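Local coordinates for protein member of s1p family of ribosomal proteins (Pyrococcus furiosus, PDB 5YH1) that binds manganese and is probably an exonuclease acting on nucleic acids, through the DHH-family phosphoesterase domain that this fragment of the longer protein represents, at residues 91-96 with 271-276. Residues are numbered along the deposited sequence; the frame is centred on the assembly and turned at random.
Sequences EARWHL and DGRGII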
loop_
_atom_site.group_PDB
_atom_site.type_symbol
_atom_site.label_atom_id
_atom_site.label_comp_id
_atom_site.label_asym_id
_atom_site.label_seq_id
_atom_site.Cartn_x
_atom_site.Cartn_y
_atom_site.Cartn_z
ATOM N N GLU A 91 16.563 -19.014 15.584
ATOM C CA GLU A 91 15.500 -18.318 14.857
ATOM C C GLU A 91 14.260 -18.048 15.732
ATOM O O GLU A 91 13.361 -17.318 15.319
ATOM C CB GLU A 91 15.101 -19.124 13.609
ATOM C CG GLU A 91 16.159 -19.140 12.509
ATOM C CD GLU A 91 15.998 -18.001 11.512
ATOM O OE1 GLU A 91 15.043 -18.046 10.709
ATOM O OE2 GLU A 91 16.821 -17.061 11.520
ATOM N N ALA A 92 14.222 -18.619 16.935
ATOM C CA ALA A 92 13.062 -18.491 17.828
ATOM C C ALA A 92 12.673 -17.046 18.156
ATOM O O ALA A 92 11.491 -16.701 18.132
ATOM C CB ALA A 92 13.306 -19.262 19.110
ATOM N N ARG A 93 13.663 -16.217 18.476
ATOM C CA ARG A 93 13.452 -14.779 18.663
ATOM C C ARG A 93 12.602 -14.182 17.550
ATOM O O ARG A 93 11.632 -13.466 17.805
ATOM C CB ARG A 93 14.789 -14.031 18.687
ATOM C CG ARG A 93 14.672 -12.608 18.152
ATOM C CD ARG A 93 15.976 -11.856 18.191
ATOM N NE ARG A 93 15.738 -10.424 18.042
ATOM C CZ ARG A 93 16.643 -9.491 18.312
ATOM N NH1 ARG A 93 17.860 -9.837 18.731
ATOM N NH2 ARG A 93 16.336 -8.209 18.155
ATOM N N TRP A 94 12.991 -14.469 16.314
ATOM C CA TRP A 94 12.396 -13.831 15.148
ATOM C C TRP A 94 11.037 -14.410 14.851
ATOM O O TRP A 94 10.157 -13.723 14.352
ATOM C CB TRP A 94 13.326 -13.974 13.934
ATOM C CG TRP A 94 14.627 -13.303 14.198
ATOM C CD1 TRP A 94 15.765 -13.875 14.684
ATOM C CD2 TRP A 94 14.895 -11.910 14.071
ATOM N NE1 TRP A 94 16.739 -12.921 14.843
ATOM C CE2 TRP A 94 16.229 -11.703 14.475
ATOM C CE3 TRP A 94 14.136 -10.811 13.643
ATOM C CZ2 TRP A 94 16.826 -10.446 14.462
ATOM C CZ3 TRP A 94 14.729 -9.557 13.628
ATOM C CH2 TRP A 94 16.062 -9.385 14.038
ATOM N N HIS A 95 10.861 -15.680 15.168
ATOM C CA HIS A 95 9.641 -16.372 14.815
ATOM C C HIS A 95 8.552 -16.274 15.889
ATOM O O HIS A 95 7.375 -16.166 15.560
ATOM C CB HIS A 95 9.943 -17.835 14.522
ATOM C CG HIS A 95 8.749 -18.596 14.066
ATOM N ND1 HIS A 95 8.042 -18.246 12.937
ATOM C CD2 HIS A 95 8.106 -19.657 14.603
ATOM C CE1 HIS A 95 7.022 -19.072 12.788
ATOM N NE2 HIS A 95 7.041 -19.939 13.785
ATOM N N LEU A 96 8.947 -16.321 17.159
ATOM C CA LEU A 96 8.000 -16.428 18.268
ATOM C C LEU A 96 7.648 -15.084 18.927
ATOM O O LEU A 96 6.932 -15.043 19.941
ATOM C CB LEU A 96 8.533 -17.414 19.306
ATOM C CG LEU A 96 8.704 -18.853 18.817
ATOM C CD1 LEU A 96 9.370 -19.695 19.892
ATOM C CD2 LEU A 96 7.368 -19.456 18.412
ATOM N N ASP A 271 8.130 -1.493 11.687
ATOM C CA ASP A 271 8.200 -1.381 13.149
ATOM C C ASP A 271 9.449 -0.668 13.667
ATOM O O ASP A 271 9.601 -0.489 14.871
ATOM C CB ASP A 271 8.057 -2.758 13.806
ATOM C CG ASP A 271 9.155 -3.723 13.423
ATOM O OD1 ASP A 271 10.264 -3.294 13.022
ATOM O OD2 ASP A 271 8.904 -4.942 13.549
ATOM N N GLY A 272 10.340 -0.282 12.758
ATOM C CA GLY A 272 11.523 0.492 13.113
ATOM C C GLY A 272 12.643 -0.274 13.792
ATOM O O GLY A 272 13.606 0.334 14.262
ATOM N N ARG A 273 12.538 -1.600 13.850
ATOM C CA ARG A 273 13.582 -2.421 14.484
ATOM C C ARG A 273 14.932 -2.149 13.824
ATOM O O ARG A 273 15.036 -2.149 12.599
ATOM C CB ARG A 273 13.245 -3.914 14.396
ATOM C CG ARG A 273 14.310 -4.825 14.975
ATOM C CD ARG A 273 13.848 -6.274 15.114
ATOM N NE ARG A 273 12.618 -6.389 15.905
ATOM C CZ ARG A 273 11.381 -6.485 15.404
ATOM N NH1 ARG A 273 11.160 -6.501 14.084
ATOM N NH2 ARG A 273 10.336 -6.568 16.229
ATOM N N GLY A 274 15.946 -1.919 14.655
ATOM C CA GLY A 274 17.284 -1.562 14.207
ATOM C C GLY A 274 17.518 -0.072 14.287
ATOM O O GLY A 274 18.665 0.379 14.238
ATOM N N ILE A 275 16.428 0.691 14.401
ATOM C CA ILE A 275 16.491 2.149 14.498
ATOM C C ILE A 275 15.899 2.640 15.823
ATOM O O ILE A 275 16.543 3.397 16.545
ATOM C CB ILE A 275 15.753 2.831 13.328
ATOM C CG1 ILE A 275 16.182 2.201 11.992
ATOM C CG2 ILE A 275 16.034 4.329 13.318
ATOM C CD1 ILE A 275 15.480 2.766 10.775
ATOM N N ILE A 276 14.673 2.227 16.125
ATOM C CA ILE A 276 13.965 2.716 17.313
ATOM C C ILE A 276 14.754 2.467 18.618
ATOM O O ILE A 276 14.788 3.330 19.491
ATOM C CB ILE A 276 12.522 2.141 17.387
ATOM C CG1 ILE A 276 11.703 2.807 18.494
ATOM C CG2 ILE A 276 12.526 0.635 17.597
ATOM C CD1 ILE A 276 11.407 4.265 18.256
#
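R273 and W94 meet at a single methylene, a worked example of how an arginine can spend its carbon chain on one neighbour and its charge on others. From CB the chain leaves segment 271-276 toward the short helix 92-96, and CG, anti to the backbone N (chi1 177°), carries it on. CD of R273 then reaches the benzo end of the indole, 3.7 Å from CZ3 of W94. Beyond it the chain bends (chi3 -55°), and the guanidinium plane stands 80° from that of the ring. NE forms a salt bridge with E76 of helix 66-86. NH1 of R273 makes another with OD2 of D271 at 2.8 Å, its hydrogen bond weak and the grip chiefly electrostatic, while NH2 has a partner outside the two segments. OD1 of D271 accepts from the backbone N of R273 at 3.0 Å, closing an Asx turn. NE of R93 lies 3.7 Å above one face of the W94 ring, toward the rim. R125 and M124 of the second subunit pack on W94 and R273, respectively. The chemistry implies a small, nonpolar touch at the subunit boundary, with the arginine probably held more by E76 and D271 than by the indole.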